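Local structure of MIX1 (Leishmania major, 3HA4) at residues P32-L37 with H63-D68; G49-I54 with Q88-D93; E74-L79 with D134-M139. The protein is of unknown biochemical function but forms homodimers and probably serves as a mitochondrial membrane-anchored, TPR-like scaffold that mediates protein-protein interactions. All coordinates share one frame; numbering follows the deposited sequence.

In the fold
After helix 19-27 the chain reaches residues 32-37, at the start of helix 34-42; this segment meets the end of helix 54-64 and the turn after it, so contact 1 closes a loop around one helical hairpin. Contact 2 opens inside that span, in the loop between the same two helices, and closes beyond helix 70-81, at the end of helix 84-90, so contacts 1 and 2 cross. Contact 3 begins on helix 70-81, after contact 1 has closed, and spans the longest separation, to helix 123-137; it crosses contact 2. Contacts 1 and 3 lie on opposite sides of the chain's centre, about 19 Å apart between centres, and both touch the second subunit.

Contact 1: P32-L37 with H63-D68; sequences PPWPLL and HYYPAD
The Tyr-65 ring is sandwiched between Trp-34 CB, over one face, and CB of its own neighbour Tyr-64, over the opposite face. Trp-34 CB makes a CH-pi contact 3.9 Å from the Tyr-65 ring centroid, and the five-membered ring of the indole turns its edge toward the same phenol, the planes 73° apart in a T-shaped pair. At the phenol edge, Tyr-65 OH donates to Pro-32 O at 2.6 Å, in the carbonyl plane. The same hydroxyl accepts from a water that in turn accepts from Trp-34 N, and it also bonds to Arg-31, so the phenol tip is gripped from several directions just where helix 34-42 begins.

The edge of the indole is used too. With CG swung anti to the backbone N (chi1 -180°), Trp-34 reaches across to Asp-68, and NE1 donates to OD2 at 2.9 Å along a nearly straight path (164°). The carboxylate stands perpendicular to the indole, and the N-H meets OD2 from above the carboxylate plane. Asp-68 OD2 also receives the backbone N of Ile-71, which ties the indole to the start of helix 70-81.

Apolar contacts flank this centre: Leu-37 CD2 lies 4.0 Å from Tyr-65 CE2, and Pro-32 CD packs 3.6 Å from Tyr-64 CE2, while Tyr-64 OH bonds to Asp-28. Pro-33 holds the N-cap position, and Tyr-65 to Asp-68 form a type I beta turn. Together these pieces pin the open end of a helical hairpin, 34-42 with 54-64, to the helix that follows, as in the helix-turn-helix packing of TPR-like folds.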
loop_
_atom_site.group_PDB
_atom_site.type_symbol
_atom_site.label_atom_id
_atom_site.label_comp_id
_atom_site.label_asym_id
_atom_site.label_seq_id
_atom_site.Cartn_x
_atom_site.Cartn_y
_atom_site.Cartn_z
ATOM N N PRO A 32 6.172 -15.695 7.641
ATOM C CA PRO A 32 6.912 -14.549 7.109
ATOM C C PRO A 32 6.573 -13.351 7.962
ATOM O O PRO A 32 5.400 -13.130 8.248
ATOM C CB PRO A 32 6.317 -14.354 5.702
ATOM C CG PRO A 32 5.493 -15.596 5.433
ATOM C CD PRO A 32 5.051 -16.093 6.774
ATOM N N PRO A 33 7.577 -12.589 8.393
ATOM C CA PRO A 33 7.151 -11.381 9.105
ATOM C C PRO A 33 6.377 -10.473 8.144
ATOM O O PRO A 33 6.702 -10.416 6.954
ATOM C CB PRO A 33 8.474 -10.734 9.546
ATOM C CG PRO A 33 9.515 -11.822 9.380
ATOM C CD PRO A 33 9.036 -12.715 8.290
ATOM N N TRP A 34 5.371 -9.777 8.664
ATOM C CA TRP A 34 4.511 -8.916 7.854
ATOM C C TRP A 34 5.271 -7.825 7.060
ATOM O O TRP A 34 4.964 -7.583 5.891
ATOM C CB TRP A 34 3.383 -8.328 8.724
ATOM C CG TRP A 34 2.430 -7.427 7.986
ATOM C CD1 TRP A 34 1.295 -7.797 7.318
ATOM C CD2 TRP A 34 2.546 -6.005 7.824
ATOM N NE1 TRP A 34 0.696 -6.696 6.756
ATOM C CE2 TRP A 34 1.438 -5.582 7.053
ATOM C CE3 TRP A 34 3.474 -5.049 8.261
ATOM C CZ2 TRP A 34 1.232 -4.241 6.708
ATOM C CZ3 TRP A 34 3.269 -3.715 7.917
ATOM C CH2 TRP A 34 2.155 -3.326 7.147
ATOM N N PRO A 35 6.258 -7.194 7.638
ATOM C CA PRO A 35 6.907 -6.152 6.900
ATOM C C PRO A 35 7.714 -6.624 5.746
ATOM O O PRO A 35 7.789 -5.924 4.814
ATOM C CB PRO A 35 7.763 -5.501 7.954
ATOM C CG PRO A 35 7.092 -5.749 9.130
ATOM C CD PRO A 35 6.610 -7.086 9.044
ATOM N N LEU A 36 8.290 -7.800 5.788
ATOM C CA LEU A 36 9.004 -8.304 4.639
ATOM C C LEU A 36 8.059 -8.792 3.554
ATOM O O LEU A 36 8.343 -8.697 2.400
ATOM C CB LEU A 36 10.003 -9.373 5.057
ATOM C CG LEU A 36 10.564 -10.242 3.941
ATOM C CD1 LEU A 36 11.703 -9.655 3.190
ATOM C CD2 LEU A 36 10.868 -11.604 4.363
ATOM N N LEU A 37 6.922 -9.303 3.981
ATOM C CA LEU A 37 5.838 -9.715 3.130
ATOM C C LEU A 37 5.210 -8.553 2.417
ATOM O O LEU A 37 4.918 -8.619 1.263
ATOM C CB LEU A 37 4.807 -10.456 3.954
ATOM C CG LEU A 37 3.637 -11.093 3.243
ATOM C CD1 LEU A 37 4.071 -11.993 2.178
ATOM C CD2 LEU A 37 2.720 -11.769 4.163
ATOM N N HIS A 63 -3.666 -16.310 5.768
ATOM C CA HIS A 63 -3.445 -17.269 6.839
ATOM C C HIS A 63 -2.864 -16.610 8.089
ATOM O O HIS A 63 -3.369 -16.803 9.208
ATOM C CB HIS A 63 -2.526 -18.402 6.359
ATOM C CG HIS A 63 -2.309 -19.471 7.384
ATOM N ND1 HIS A 63 -1.184 -19.521 8.183
ATOM C CD2 HIS A 63 -3.085 -20.516 7.757
ATOM C CE1 HIS A 63 -1.275 -20.557 8.999
ATOM N NE2 HIS A 63 -2.417 -21.175 8.762
ATOM N N TYR A 64 -1.801 -15.837 7.890
ATOM C CA TYR A 64 -1.087 -15.201 8.992
ATOM C C TYR A 64 -1.632 -13.822 9.365
ATOM O O TYR A 64 -1.491 -13.385 10.511
ATOM C CB TYR A 64 0.409 -15.107 8.658
ATOM C CG TYR A 64 1.094 -16.458 8.600
ATOM C CD1 TYR A 64 1.236 -17.235 9.747
ATOM C CD2 TYR A 64 1.585 -16.956 7.407
ATOM C CE1 TYR A 64 1.856 -18.474 9.699
ATOM C CE2 TYR A 64 2.212 -18.187 7.345
ATOM C CZ TYR A 64 2.343 -18.940 8.495
ATOM O OH TYR A 64 2.955 -20.157 8.439
ATOM N N TYR A 65 -2.249 -13.140 8.401
ATOM C CA TYR A 65 -2.708 -11.773 8.617
ATOM C C TYR A 65 -4.094 -11.497 8.007
ATOM O O TYR A 65 -4.255 -10.572 7.221
ATOM C CB TYR A 65 -1.661 -10.787 8.076
ATOM C CG TYR A 65 -0.264 -11.123 8.504
ATOM C CD1 TYR A 65 0.160 -10.864 9.795
ATOM C CD2 TYR A 65 0.636 -11.731 7.626
ATOM C CE1 TYR A 65 1.450 -11.181 10.214
ATOM C CE2 TYR A 65 1.943 -12.060 8.037
ATOM C CZ TYR A 65 2.334 -11.781 9.337
ATOM O OH TYR A 65 3.597 -12.088 9.781
ATOM N N PRO A 66 -5.101 -12.288 8.402
ATOM C CA PRO A 66 -6.458 -12.176 7.840
ATOM C C PRO A 66 -7.125 -10.841 8.185
ATOM O O PRO A 66 -8.150 -10.505 7.582
ATOM C CB PRO A 66 -7.240 -13.294 8.537
ATOM C CG PRO A 66 -6.453 -13.621 9.791
ATOM C CD PRO A 66 -5.052 -13.078 9.647
ATOM N N ALA A 67 -6.566 -10.114 9.147
ATOM C CA ALA A 67 -7.116 -8.822 9.556
ATOM C C ALA A 67 -6.457 -7.626 8.888
ATOM O O ALA A 67 -6.917 -6.500 9.067
ATOM C CB ALA A 67 -7.066 -8.659 11.066
ATOM N N ASP A 68 -5.396 -7.858 8.121
ATOM C CA ASP A 68 -4.686 -6.763 7.457
ATOM C C ASP A 68 -5.405 -6.239 6.208
ATOM O O ASP A 68 -6.000 -7.013 5.443
ATOM C CB ASP A 68 -3.271 -7.189 7.069
ATOM C CG ASP A 68 -2.466 -6.045 6.463
ATOM O OD1 ASP A 68 -2.504 -4.925 7.033
ATOM O OD2 ASP A 68 -1.809 -6.264 5.418
HETATM O O HOH W 1 5.202 -10.005 11.215
#

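Contact 2: G49-I54 with Q88-D93; sequences GAPEDI and QTYVAD
Pro-51 sets its CB-CG edge over one face of the Tyr-90 ring, a CH-pi contact in which CB sits 3.5 Å from the ring centroid and only 7° off the ring normal. Pro-51 CG extends the overlap toward the phenol end, 3.6 Å from Tyr-90 CZ, the two side chains running side by side in the same direction. Thr-89 CG2 covers the opposite face; the Tyr-90 and Tyr-86 rings also form an edge-to-face pair. Tyr-90 keeps CG beside its backbone N (chi1 -64°), which brings the ring over the proline. Its CB, set by the backbone, comes within 3.3 Å of Pro-51 O.

Pro-51 opens the short 3-10 segment 51-53 that leads into helix 54-64, whereas Val-91 is where the chain leaves helix 84-90. The contact therefore joins the loop of one helical hairpin of this TPR-like fold to the end of a later helix.

Aliphatic packing continues inward. Ile-54 CG2 meets Val-91 CG2 at 3.9 Å, the two branched side chains crossing at about a right angle, and Ile-54 CD1 approaches Tyr-90 CB more loosely. Leu-44 backs both Pro-51 and Ile-54.

The polar link is a water, which donates to Tyr-90 O at 2.8 Å and weakly to Glu-52 O.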
loop_
_atom_site.group_PDB
_atom_site.type_symbol
_atom_site.label_atom_id
_atom_site.label_comp_id
_atom_site.label_asym_id
_atom_site.label_seq_id
_atom_site.Cartn_x
_atom_site.Cartn_y
_atom_site.Cartn_z
ATOM N N GLY A 49 9.551 -8.145 -8.518
ATOM C CA GLY A 49 9.325 -9.084 -7.464
ATOM C C GLY A 49 9.335 -10.490 -7.925
ATOM O O GLY A 49 9.907 -10.806 -8.908
ATOM N N ALA A 50 8.699 -11.340 -7.155
ATOM C CA ALA A 50 8.522 -12.714 -7.510
ATOM C C ALA A 50 7.064 -13.005 -7.753
ATOM O O ALA A 50 6.376 -13.422 -6.896
ATOM C CB ALA A 50 9.045 -13.557 -6.480
ATOM N N PRO A 51 6.617 -12.769 -8.964
ATOM C CA PRO A 51 5.239 -12.950 -9.339
ATOM C C PRO A 51 4.817 -14.390 -9.361
ATOM O O PRO A 51 3.683 -14.708 -9.210
ATOM C CB PRO A 51 5.230 -12.376 -10.727
ATOM C CG PRO A 51 6.556 -12.366 -11.125
ATOM C CD PRO A 51 7.293 -12.003 -9.997
ATOM N N GLU A 52 5.763 -15.258 -9.573
ATOM C CA GLU A 52 5.523 -16.690 -9.435
ATOM C C GLU A 52 5.114 -17.067 -8.004
ATOM O O GLU A 52 4.641 -18.173 -7.753
ATOM C CB GLU A 52 6.760 -17.504 -9.861
ATOM C CG GLU A 52 8.056 -17.206 -9.085
ATOM C CD GLU A 52 8.920 -16.142 -9.752
ATOM O OE1 GLU A 52 8.425 -15.019 -9.972
ATOM O OE2 GLU A 52 10.097 -16.422 -10.048
ATOM N N ASP A 53 5.307 -16.146 -7.068
ATOM C CA ASP A 53 5.027 -16.412 -5.663
ATOM C C ASP A 53 3.789 -15.676 -5.125
ATOM O O ASP A 53 3.550 -15.695 -3.922
ATOM C CB ASP A 53 6.231 -16.010 -4.795
ATOM C CG ASP A 53 7.382 -17.000 -4.873
ATOM O OD1 ASP A 53 7.232 -18.056 -5.520
ATOM O OD2 ASP A 53 8.441 -16.715 -4.271
ATOM N N ILE A 54 3.021 -15.064 -6.002
ATOM C CA ILE A 54 1.850 -14.305 -5.647
ATOM C C ILE A 54 0.811 -15.096 -4.883
ATOM O O ILE A 54 0.387 -14.706 -3.847
ATOM C CB ILE A 54 1.214 -13.735 -6.897
ATOM C CG1 ILE A 54 1.882 -12.448 -7.287
ATOM C CG2 ILE A 54 -0.179 -13.416 -6.665
ATOM C CD1 ILE A 54 1.874 -12.207 -8.746
ATOM N N GLN A 88 -2.848 -14.297 -15.566
ATOM C CA GLN A 88 -3.052 -15.706 -15.915
ATOM C C GLN A 88 -1.757 -16.537 -15.976
ATOM O O GLN A 88 -1.791 -17.749 -15.766
ATOM C CB GLN A 88 -3.867 -15.836 -17.206
ATOM C CG GLN A 88 -5.369 -15.857 -16.951
ATOM C CD GLN A 88 -6.138 -14.959 -17.897
ATOM O OE1 GLN A 88 -7.161 -14.375 -17.526
ATOM N NE2 GLN A 88 -5.645 -14.833 -19.125
ATOM N N THR A 89 -0.615 -15.924 -16.200
ATOM C CA THR A 89 0.656 -16.619 -16.165
ATOM C C THR A 89 1.015 -17.100 -14.774
ATOM O O THR A 89 1.487 -18.181 -14.589
ATOM C CB THR A 89 1.806 -15.697 -16.636
ATOM O OG1 THR A 89 1.654 -15.356 -18.004
ATOM C CG2 THR A 89 3.112 -16.366 -16.490
ATOM N N TYR A 90 0.793 -16.250 -13.796
ATOM C CA TYR A 90 1.269 -16.456 -12.460
ATOM C C TYR A 90 0.228 -16.875 -11.458
ATOM O O TYR A 90 0.561 -17.353 -10.422
ATOM C CB TYR A 90 1.938 -15.195 -11.977
ATOM C CG TYR A 90 3.162 -14.794 -12.723
ATOM C CD1 TYR A 90 4.278 -15.572 -12.717
ATOM C CD2 TYR A 90 3.197 -13.637 -13.424
ATOM C CE1 TYR A 90 5.370 -15.206 -13.361
ATOM C CE2 TYR A 90 4.279 -13.278 -14.088
ATOM C CZ TYR A 90 5.368 -14.067 -14.060
ATOM O OH TYR A 90 6.487 -13.693 -14.721
ATOM N N VAL A 91 -1.038 -16.688 -11.761
ATOM C CA VAL A 91 -2.109 -17.097 -10.875
ATOM C C VAL A 91 -3.059 -18.068 -11.552
ATOM O O VAL A 91 -3.612 -17.790 -12.568
ATOM C CB VAL A 91 -2.922 -15.899 -10.333
ATOM C CG1 VAL A 91 -3.886 -16.335 -9.295
ATOM C CG2 VAL A 91 -2.056 -14.871 -9.775
ATOM N N ALA A 92 -3.243 -19.213 -10.936
ATOM C CA ALA A 92 -4.121 -20.242 -11.428
ATOM C C ALA A 92 -5.535 -19.772 -11.724
ATOM O O ALA A 92 -6.033 -19.969 -12.813
ATOM C CB ALA A 92 -4.135 -21.378 -10.474
ATOM N N ASP A 93 -6.184 -19.172 -10.739
ATOM C CA ASP A 93 -7.455 -18.500 -10.915
ATOM C C ASP A 93 -7.289 -17.130 -10.348
ATOM O O ASP A 93 -7.060 -16.966 -9.189
ATOM C CB ASP A 93 -8.577 -19.234 -10.193
ATOM C CG ASP A 93 -9.939 -18.884 -10.715
ATOM O OD1 ASP A 93 -10.063 -17.985 -11.538
ATOM O OD2 ASP A 93 -10.906 -19.508 -10.297
HETATM O O HOH W 2 1.488 -17.431 -7.790
#

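Contact 3: E74-L79 with D134-M139; sequences ELTQVL and DDLENM
Thr-76 faces Leu-136 at the closest backbone approach of the two segments, with CA atoms 6.9 Å apart. The small threonine lets the leucine come in with both of its branches: CD1 reaches Thr-76 OG1 at 3.5 Å, and CD2 lies 3.9 Å from Thr-76 CG2. With OG1 beside the backbone N (chi1 -63°), the Thr-76 hydroxyl bonds to Pro-72 O, one turn back, and CG2, anti to N, also faces helix 123-137. One turn further along helix 70-81, Leu-79 CB meets Met-139 SD at 3.7 Å. The methionine chain runs extended as far as SD and then bends at chi3 (-69°), which sets CE alongside the helix backbone, loosely near Thr-76 O and Leu-79 C.

Packing is looser where Leu-79 CD1 comes no nearer than 4.2 Å to Leu-136 CD2, and along the polar flank, where Asp-135 CB touches Thr-76 CG2 at 4.1 Å. There a water bridges two side chains, accepting from Gln-77 NE2 at 3.1 Å and donating to Asp-135 OD2 at 2.8 Å. That carboxylate also forms a salt bridge with Lys-80, and the second subunit packs its Val-42 on Gln-77 and its Gln-39 on Asp-135.

Helix 94-109 borders the joint, touching Thr-76 through Val-101 and Leu-136 through Leu-105, while Arg-98 bonds to Leu-136 O; helices 70-81, 94-109 and 123-137 thus pack together in the TPR-like all-helical fold.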
loop_
_atom_site.group_PDB
_atom_site.type_symbol
_atom_site.label_atom_id
_atom_site.label_comp_id
_atom_site.label_asym_id
_atom_site.label_seq_id
_atom_site.Cartn_x
_atom_site.Cartn_y
_atom_site.Cartn_z
ATOM N N GLU A 74 -2.622 -3.342 -1.654
ATOM C CA GLU A 74 -1.523 -3.437 -2.614
ATOM C C GLU A 74 -1.795 -4.496 -3.695
ATOM O O GLU A 74 -1.601 -4.247 -4.890
ATOM C CB GLU A 74 -0.220 -3.721 -1.881
ATOM C CG GLU A 74 0.995 -3.149 -2.557
ATOM C CD GLU A 74 0.905 -1.645 -2.699
ATOM O OE1 GLU A 74 1.221 -0.905 -1.730
ATOM O OE2 GLU A 74 0.513 -1.207 -3.797
ATOM N N LEU A 75 -2.258 -5.669 -3.275
ATOM C CA LEU A 75 -2.689 -6.698 -4.212
ATOM C C LEU A 75 -3.797 -6.217 -5.158
ATOM O O LEU A 75 -3.816 -6.584 -6.339
ATOM C CB LEU A 75 -3.149 -7.940 -3.448
ATOM C CG LEU A 75 -2.173 -9.100 -3.255
ATOM C CD1 LEU A 75 -0.782 -8.766 -3.751
ATOM C CD2 LEU A 75 -2.152 -9.507 -1.809
ATOM N N THR A 76 -4.722 -5.405 -4.643
ATOM C CA THR A 76 -5.770 -4.846 -5.485
ATOM C C THR A 76 -5.161 -4.042 -6.632
ATOM O O THR A 76 -5.590 -4.172 -7.776
ATOM C CB THR A 76 -6.739 -3.946 -4.702
ATOM O OG1 THR A 76 -7.409 -4.720 -3.707
ATOM C CG2 THR A 76 -7.776 -3.354 -5.634
ATOM N N GLN A 77 -4.163 -3.214 -6.324
ATOM C CA GLN A 77 -3.427 -2.498 -7.376
ATOM C C GLN A 77 -2.752 -3.473 -8.352
ATOM O O GLN A 77 -2.739 -3.228 -9.558
ATOM C CB GLN A 77 -2.383 -1.524 -6.798
ATOM C CG GLN A 77 -2.891 -0.601 -5.694
ATOM C CD GLN A 77 -4.320 -0.115 -5.928
ATOM O OE1 GLN A 77 -4.690 0.310 -7.027
ATOM N NE2 GLN A 77 -5.128 -0.184 -4.886
ATOM N N VAL A 78 -2.193 -4.571 -7.836
ATOM C CA VAL A 78 -1.667 -5.615 -8.721
ATOM C C VAL A 78 -2.761 -6.165 -9.646
ATOM O O VAL A 78 -2.574 -6.229 -10.853
ATOM C CB VAL A 78 -0.929 -6.754 -7.961
ATOM C CG1 VAL A 78 -0.518 -7.863 -8.914
ATOM C CG2 VAL A 78 0.295 -6.212 -7.246
ATOM N N LEU A 79 -3.911 -6.536 -9.089
ATOM C CA LEU A 79 -5.024 -7.012 -9.916
ATOM C C LEU A 79 -5.570 -5.926 -10.860
ATOM O O LEU A 79 -5.890 -6.197 -12.017
ATOM C CB LEU A 79 -6.143 -7.568 -9.043
ATOM C CG LEU A 79 -5.704 -8.680 -8.106
ATOM C CD1 LEU A 79 -6.844 -9.103 -7.178
ATOM C CD2 LEU A 79 -5.203 -9.839 -8.938
ATOM N N ASP A 134 -14.778 -1.320 -4.125
ATOM C CA ASP A 134 -15.397 -0.937 -5.401
ATOM C C ASP A 134 -14.569 -1.437 -6.565
ATOM O O ASP A 134 -15.099 -2.041 -7.503
ATOM C CB ASP A 134 -15.515 0.590 -5.534
ATOM C CG ASP A 134 -16.723 1.153 -4.838
ATOM O OD1 ASP A 134 -17.505 0.384 -4.229
ATOM O OD2 ASP A 134 -16.889 2.388 -4.907
ATOM N N ASP A 135 -13.273 -1.142 -6.519
ATOM C CA ASP A 135 -12.368 -1.559 -7.575
ATOM C C ASP A 135 -12.512 -3.056 -7.801
ATOM O O ASP A 135 -12.712 -3.509 -8.931
ATOM C CB ASP A 135 -10.926 -1.186 -7.231
ATOM C CG ASP A 135 -10.644 0.279 -7.463
ATOM O OD1 ASP A 135 -11.405 0.894 -8.236
ATOM O OD2 ASP A 135 -9.675 0.816 -6.889
ATOM N N LEU A 136 -12.448 -3.822 -6.717
ATOM C CA LEU A 136 -12.560 -5.266 -6.830
ATOM C C LEU A 136 -13.915 -5.638 -7.398
ATOM O O LEU A 136 -14.000 -6.356 -8.390
ATOM C CB LEU A 136 -12.304 -5.933 -5.481
ATOM C CG LEU A 136 -10.853 -5.772 -5.016
ATOM C CD1 LEU A 136 -10.661 -6.075 -3.512
ATOM C CD2 LEU A 136 -9.940 -6.644 -5.906
ATOM N N GLU A 137 -14.967 -5.162 -6.787
ATOM C CA GLU A 137 -16.295 -5.408 -7.283
ATOM C C GLU A 137 -16.458 -5.096 -8.774
ATOM O O GLU A 137 -17.121 -5.804 -9.477
ATOM C CB GLU A 137 -17.307 -4.644 -6.441
ATOM C CG GLU A 137 -17.486 -5.111 -5.024
ATOM C CD GLU A 137 -18.360 -6.284 -4.936
ATOM O OE1 GLU A 137 -18.707 -6.786 -5.974
ATOM O OE2 GLU A 137 -18.689 -6.727 -3.853
ATOM N N ASN A 138 -15.810 -4.042 -9.239
ATOM C CA ASN A 138 -15.934 -3.625 -10.637
ATOM C C ASN A 138 -15.080 -4.441 -11.609
ATOM O O ASN A 138 -15.140 -4.260 -12.824
ATOM C CB ASN A 138 -15.646 -2.126 -10.773
ATOM C CG ASN A 138 -16.878 -1.279 -10.513
ATOM O OD1 ASN A 138 -17.970 -1.614 -10.964
ATOM N ND2 ASN A 138 -16.711 -0.183 -9.783
ATOM N N MET A 139 -14.316 -5.367 -11.054
ATOM C CA MET A 139 -13.302 -6.081 -11.796
ATOM C C MET A 139 -13.815 -7.463 -12.173
ATOM O O MET A 139 -14.467 -8.131 -11.363
ATOM C CB MET A 139 -12.068 -6.209 -10.901
ATOM C CG MET A 139 -10.748 -6.361 -11.590
ATOM S SD MET A 139 -9.414 -6.422 -10.369
ATOM C CE MET A 139 -9.418 -4.735 -9.740
HETATM O O HOH W 3 -7.988 0.910 -4.714
#